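Long-range contact in Dps family DNA-binding stress response protein (Thermosynechococcus elongatus, PDB 2C41), which probably binds and oxidises iron as a twelve-subunit Dps-family member of the ferritin superfamily, and may also bind DNA under stress: residues 7-21 and 109-123. Residues are numbered along the deposited sequence; the frame is centred on the assembly and turned at random.
Sequences LKEQVLTTLKREQAN and IITEMHQDAEIATEA
Arg17 meets Asp116 end-on, NH1 to OD1 at 2.8 Å and NH2 to OD2 at 2.9 Å, each oxygen approached on its syn side and both lying near the guanidinium plane. The two flat groups are not quite coplanar, 38° apart. With CG anti to the backbone N, the Arg17 chain bends at chi3 (34°), which sets NH1 and NH2 against the Asp116 carboxylate. NH1 also makes a weak bond to OE2 of Glu112, whose carboxylate stands steeply to the guanidinium and whose other oxygen is held by Thr85. Glu18 folds back at chi2 (-84°) and enters as a knob among Ile109, Glu112, Met113 and Asp116. Its OE2 lies 2.5 Å from Asp116 OD1, short enough that one acid probably keeps a proton. With an alanine in place of Arg17, Asp116, Glu112 and Glu18 would probably be left close together without their balancing charge. Helices 6-35 and 95-122, carrying the two segments, are the first and third long helices of the ferritin-like four-helix bundle; the segments run antiparallel, their axes 9.0 Å apart at closest; Tyr132 of helix 126-149 packs against both Glu18 and Asp116. One turn along, Thr14 lays CG2 beside Asp116 OD2, while a water bridges its OG1 to Asp116 O. Apolar packing takes over beyond: Val11 CG2 rests 3.8 Å from both Ala120 CA and Ala123 CB, and Leu7 CB meets that Ala123 methyl at 3.7 Å.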
loop_
_atom_site.group_PDB
_atom_site.type_symbol
_atom_site.label_atom_id
_atom_site.label_comp_id
_atom_site.label_asym_id
_atom_site.label_seq_id
_atom_site.Cartn_x
_atom_site.Cartn_y
_atom_site.Cartn_z
ATOM N N LEU C 7 -12.447 -5.966 44.964
ATOM C CA LEU C 7 -11.356 -5.442 44.140
ATOM C C LEU C 7 -11.730 -5.391 42.662
ATOM O O LEU C 7 -11.454 -4.402 41.979
ATOM C CB LEU C 7 -10.068 -6.234 44.366
ATOM C CG LEU C 7 -9.273 -5.835 45.610
ATOM C CD1 LEU C 7 -8.087 -6.757 45.739
ATOM C CD2 LEU C 7 -8.808 -4.382 45.485
ATOM N N LYS C 8 -12.399 -6.437 42.182
ATOM C CA LYS C 8 -12.848 -6.457 40.792
ATOM C C LYS C 8 -13.967 -5.446 40.523
ATOM O O LYS C 8 -14.029 -4.854 39.447
ATOM C CB LYS C 8 -13.222 -7.870 40.359
ATOM C CG LYS C 8 -11.993 -8.773 40.238
ATOM C CD LYS C 8 -12.380 -10.190 39.897
ATOM C CE LYS C 8 -11.134 -11.022 39.654
ATOM N NZ LYS C 8 -11.480 -12.400 39.189
ATOM N N GLU C 9 -14.848 -5.251 41.505
ATOM C CA GLU C 9 -15.850 -4.196 41.415
ATOM C C GLU C 9 -15.161 -2.836 41.314
ATOM O O GLU C 9 -15.507 -1.999 40.485
ATOM C CB GLU C 9 -16.793 -4.265 42.618
ATOM C CG GLU C 9 -17.655 -5.513 42.607
ATOM C CD GLU C 9 -18.282 -5.837 43.957
ATOM O OE1 GLU C 9 -18.148 -5.041 44.912
ATOM O OE2 GLU C 9 -18.914 -6.908 44.056
ATOM N N GLN C 10 -14.149 -2.643 42.144
ATOM C CA GLN C 10 -13.356 -1.415 42.118
ATOM C C GLN C 10 -12.669 -1.206 40.771
ATOM O O GLN C 10 -12.621 -0.086 40.272
ATOM C CB GLN C 10 -12.314 -1.408 43.239
ATOM C CG GLN C 10 -12.923 -1.188 44.622
ATOM C CD GLN C 10 -11.886 -1.212 45.729
ATOM O OE1 GLN C 10 -10.859 -0.540 45.651
ATOM N NE2 GLN C 10 -12.159 -1.984 46.775
ATOM N N VAL C 11 -12.140 -2.279 40.182
ATOM C CA VAL C 11 -11.520 -2.172 38.854
ATOM C C VAL C 11 -12.527 -1.636 37.825
ATOM O O VAL C 11 -12.215 -0.728 37.044
ATOM C CB VAL C 11 -10.919 -3.515 38.377
ATOM C CG1 VAL C 11 -10.576 -3.451 36.892
ATOM C CG2 VAL C 11 -9.679 -3.851 39.176
ATOM N N LEU C 12 -13.734 -2.194 37.829
ATOM C CA LEU C 12 -14.777 -1.745 36.908
ATOM C C LEU C 12 -15.093 -0.265 37.101
ATOM O O LEU C 12 -15.257 0.475 36.124
ATOM C CB LEU C 12 -16.036 -2.601 37.050
ATOM C CG LEU C 12 -15.873 -4.028 36.523
ATOM C CD1 LEU C 12 -17.096 -4.878 36.886
ATOM C CD2 LEU C 12 -15.640 -4.016 35.017
ATOM N N THR C 13 -15.136 0.173 38.359
ATOM C CA THR C 13 -15.355 1.589 38.670
ATOM C C THR C 13 -14.254 2.452 38.033
ATOM O O THR C 13 -14.553 3.476 37.422
ATOM C CB THR C 13 -15.453 1.806 40.204
ATOM O OG1 THR C 13 -16.605 1.114 40.697
ATOM C CG2 THR C 13 -15.544 3.284 40.557
ATOM N N THR C 14 -12.997 2.012 38.137
ATOM C CA THR C 14 -11.887 2.764 37.540
ATOM C C THR C 14 -12.036 2.857 36.023
ATOM O O THR C 14 -11.782 3.911 35.444
ATOM C CB THR C 14 -10.484 2.205 37.882
ATOM O OG1 THR C 14 -10.204 1.027 37.104
ATOM C CG2 THR C 14 -10.345 1.921 39.391
ATOM N N LEU C 15 -12.464 1.769 35.386
ATOM C CA LEU C 15 -12.573 1.764 33.915
ATOM C C LEU C 15 -13.638 2.746 33.434
ATOM O O LEU C 15 -13.457 3.411 32.426
ATOM C CB LEU C 15 -12.843 0.361 33.364
ATOM C CG LEU C 15 -11.643 -0.591 33.439
ATOM C CD1 LEU C 15 -12.081 -2.053 33.392
ATOM C CD2 LEU C 15 -10.590 -0.271 32.336
ATOM N N LYS C 16 -14.742 2.838 34.166
ATOM C CA LYS C 16 -15.800 3.780 33.797
ATOM C C LYS C 16 -15.296 5.221 33.881
ATOM O O LYS C 16 -15.518 6.019 32.961
ATOM C CB LYS C 16 -17.045 3.580 34.669
ATOM C CG LYS C 16 -17.762 2.267 34.412
ATOM C CD LYS C 16 -19.245 2.419 34.725
ATOM C CE LYS C 16 -19.857 1.215 35.420
ATOM N NZ LYS C 16 -19.331 -0.141 35.081
ATOM N N ARG C 17 -14.613 5.545 34.979
ATOM C CA ARG C 17 -14.038 6.876 35.159
ATOM C C ARG C 17 -13.008 7.179 34.069
ATOM O O ARG C 17 -13.029 8.258 33.470
ATOM C CB ARG C 17 -13.398 7.012 36.548
ATOM C CG ARG C 17 -12.660 8.347 36.769
ATOM C CD ARG C 17 -12.253 8.569 38.247
ATOM N NE ARG C 17 -11.897 7.327 38.943
ATOM C CZ ARG C 17 -10.786 6.616 38.734
ATOM N NH1 ARG C 17 -9.888 7.004 37.835
ATOM N NH2 ARG C 17 -10.578 5.500 39.432
ATOM N N GLU C 18 -12.116 6.219 33.825
ATOM C CA GLU C 18 -11.065 6.380 32.837
ATOM C C GLU C 18 -11.655 6.541 31.429
ATOM O O GLU C 18 -11.224 7.411 30.659
ATOM C CB GLU C 18 -10.087 5.204 32.912
ATOM C CG GLU C 18 -9.263 5.170 34.217
ATOM C CD GLU C 18 -8.017 6.049 34.176
ATOM O OE1 GLU C 18 -7.794 6.757 33.165
ATOM O OE2 GLU C 18 -7.244 6.028 35.165
ATOM N N GLN C 19 -12.654 5.721 31.115
ATOM C CA GLN C 19 -13.320 5.791 29.808
ATOM C C GLN C 19 -13.979 7.157 29.622
ATOM O O GLN C 19 -13.815 7.794 28.586
ATOM C CB GLN C 19 -14.375 4.697 29.673
ATOM C CG GLN C 19 -15.179 4.794 28.372
ATOM C CD GLN C 19 -16.551 4.167 28.471
ATOM O OE1 GLN C 19 -17.417 4.414 27.629
ATOM N NE2 GLN C 19 -16.762 3.362 29.495
ATOM N N ALA C 20 -14.720 7.590 30.641
ATOM C CA ALA C 20 -15.376 8.900 30.631
ATOM C C ALA C 20 -14.359 10.024 30.443
ATOM O O ALA C 20 -14.602 10.944 29.661
ATOM C CB ALA C 20 -16.190 9.112 31.931
ATOM N N ASN C 21 -13.220 9.924 31.139
ATOM C CA ASN C 21 -12.127 10.889 30.986
ATOM C C ASN C 21 -11.578 10.935 29.563
ATOM O O ASN C 21 -11.278 12.011 29.049
ATOM C CB ASN C 21 -10.985 10.635 31.979
ATOM C CG ASN C 21 -11.331 11.058 33.402
ATOM O OD1 ASN C 21 -10.636 10.690 34.357
ATOM N ND2 ASN C 21 -12.391 11.833 33.552
ATOM N N ILE C 109 -5.137 12.618 34.694
ATOM C CA ILE C 109 -5.260 11.275 34.114
ATOM C C ILE C 109 -4.039 10.401 34.415
ATOM O O ILE C 109 -4.194 9.228 34.768
ATOM C CB ILE C 109 -5.534 11.327 32.603
ATOM C CG1 ILE C 109 -6.932 11.920 32.356
ATOM C CG2 ILE C 109 -5.427 9.920 31.983
ATOM C CD1 ILE C 109 -7.224 12.241 30.890
ATOM N N ILE C 110 -2.841 10.973 34.297
ATOM C CA ILE C 110 -1.598 10.251 34.606
ATOM C C ILE C 110 -1.606 9.769 36.063
ATOM O O ILE C 110 -1.312 8.611 36.349
ATOM C CB ILE C 110 -0.338 11.110 34.329
ATOM C CG1 ILE C 110 -0.163 11.310 32.809
ATOM C CG2 ILE C 110 0.920 10.467 34.954
ATOM C CD1 ILE C 110 0.768 12.464 32.440
ATOM N N THR C 111 -1.968 10.659 36.978
ATOM C CA THR C 111 -2.073 10.280 38.386
ATOM C C THR C 111 -3.092 9.152 38.566
ATOM O O THR C 111 -2.793 8.143 39.212
ATOM C CB THR C 111 -2.418 11.481 39.280
ATOM O OG1 THR C 111 -1.306 12.384 39.274
ATOM C CG2 THR C 111 -2.705 11.041 40.731
ATOM N N GLU C 112 -4.273 9.327 37.985
ATOM C CA GLU C 112 -5.330 8.322 38.083
ATOM C C GLU C 112 -4.939 6.976 37.478
ATOM O O GLU C 112 -5.246 5.934 38.057
ATOM C CB GLU C 112 -6.633 8.826 37.466
ATOM C CG GLU C 112 -7.305 9.920 38.303
ATOM C CD GLU C 112 -8.724 10.219 37.874
ATOM O OE1 GLU C 112 -9.399 10.997 38.584
ATOM O OE2 GLU C 112 -9.179 9.692 36.835
ATOM N N MET C 113 -4.270 6.989 36.327
ATOM C CA MET C 113 -3.852 5.734 35.704
ATOM C C MET C 113 -2.831 4.971 36.547
ATOM O O MET C 113 -2.865 3.743 36.595
ATOM C CB MET C 113 -3.340 5.957 34.284
ATOM C CG MET C 113 -4.472 6.194 33.277
ATOM S SD MET C 113 -3.866 6.071 31.584
ATOM C CE MET C 113 -5.408 6.344 30.690
ATOM N N HIS C 114 -1.941 5.691 37.225
ATOM C CA HIS C 114 -1.003 5.029 38.138
ATOM C C HIS C 114 -1.766 4.408 39.316
ATOM O O HIS C 114 -1.515 3.264 39.695
ATOM C CB HIS C 114 0.080 5.996 38.622
ATOM C CG HIS C 114 1.166 6.240 37.619
ATOM N ND1 HIS C 114 1.031 7.131 36.575
ATOM C CD2 HIS C 114 2.412 5.716 37.509
ATOM C CE1 HIS C 114 2.145 7.139 35.860
ATOM N NE2 HIS C 114 2.996 6.282 36.400
ATOM N N GLN C 115 -2.701 5.163 39.878
ATOM C CA GLN C 115 -3.539 4.661 40.977
ATOM C C GLN C 115 -4.374 3.457 40.534
ATOM O O GLN C 115 -4.455 2.444 41.246
ATOM C CB GLN C 115 -4.438 5.774 41.522
ATOM C CG GLN C 115 -3.653 6.866 42.235
ATOM C CD GLN C 115 -4.489 8.057 42.671
ATOM O OE1 GLN C 115 -4.134 8.734 43.639
ATOM N NE2 GLN C 115 -5.581 8.341 41.955
ATOM N N ASP C 116 -4.967 3.567 39.351
ATOM C CA ASP C 116 -5.841 2.525 38.822
ATOM C C ASP C 116 -5.081 1.265 38.401
ATOM O O ASP C 116 -5.598 0.150 38.541
ATOM C CB ASP C 116 -6.678 3.076 37.672
ATOM C CG ASP C 116 -7.634 4.170 38.117
ATOM O OD1 ASP C 116 -8.093 4.930 37.246
ATOM O OD2 ASP C 116 -7.934 4.277 39.332
ATOM N N ALA C 117 -3.852 1.437 37.914
ATOM C CA ALA C 117 -2.987 0.291 37.627
ATOM C C ALA C 117 -2.688 -0.477 38.918
ATOM O O ALA C 117 -2.673 -1.708 38.923
ATOM C CB ALA C 117 -1.691 0.734 36.945
ATOM N N GLU C 118 -2.466 0.255 40.010
ATOM C CA GLU C 118 -2.185 -0.375 41.297
ATOM C C GLU C 118 -3.396 -1.172 41.782
ATOM O O GLU C 118 -3.233 -2.288 42.273
ATOM C CB GLU C 118 -1.730 0.642 42.364
ATOM C CG GLU C 118 -1.000 -0.039 43.538
ATOM C CD GLU C 118 -0.554 0.905 44.650
ATOM O OE1 GLU C 118 -0.202 0.395 45.743
ATOM O OE2 GLU C 118 -0.541 2.142 44.450
ATOM N N ILE C 119 -4.590 -0.596 41.629
ATOM C CA ILE C 119 -5.837 -1.271 41.993
ATOM C C ILE C 119 -6.004 -2.557 41.180
ATOM O O ILE C 119 -6.281 -3.623 41.735
ATOM C CB ILE C 119 -7.066 -0.356 41.816
ATOM C CG1 ILE C 119 -7.026 0.781 42.851
ATOM C CG2 ILE C 119 -8.366 -1.169 41.968
ATOM C CD1 ILE C 119 -7.915 1.968 42.516
ATOM N N ALA C 120 -5.804 -2.464 39.868
ATOM C CA ALA C 120 -5.904 -3.650 39.002
ATOM C C ALA C 120 -4.890 -4.726 39.408
ATOM O O ALA C 120 -5.212 -5.920 39.462
ATOM C CB ALA C 120 -5.723 -3.256 37.543
ATOM N N THR C 121 -3.665 -4.297 39.697
ATOM C CA THR C 121 -2.604 -5.213 40.112
ATOM C C THR C 121 -3.000 -5.947 41.409
ATOM O O THR C 121 -2.841 -7.175 41.513
ATOM C CB THR C 121 -1.252 -4.467 40.240
ATOM O OG1 THR C 121 -0.793 -4.074 38.934
ATOM C CG2 THR C 121 -0.180 -5.340 40.919
ATOM N N GLU C 122 -3.537 -5.196 42.367
ATOM C CA GLU C 122 -4.029 -5.775 43.627
ATOM C C GLU C 122 -5.157 -6.779 43.397
ATOM O O GLU C 122 -5.260 -7.776 44.115
ATOM C CB GLU C 122 -4.507 -4.676 44.574
ATOM C CG GLU C 122 -3.371 -3.863 45.163
ATOM C CD GLU C 122 -3.848 -2.788 46.120
ATOM O OE1 GLU C 122 -2.996 -2.013 46.611
ATOM O OE2 GLU C 122 -5.067 -2.706 46.382
ATOM N N ALA C 123 -5.995 -6.507 42.398
ATOM C CA ALA C 123 -7.107 -7.394 42.034
ATOM C C ALA C 123 -6.645 -8.631 41.254
ATOM O O ALA C 123 -7.454 -9.523 40.955
ATOM C CB ALA C 123 -8.149 -6.634 41.225
HETATM O O HOH W 1 -8.170 -0.750 38.300
#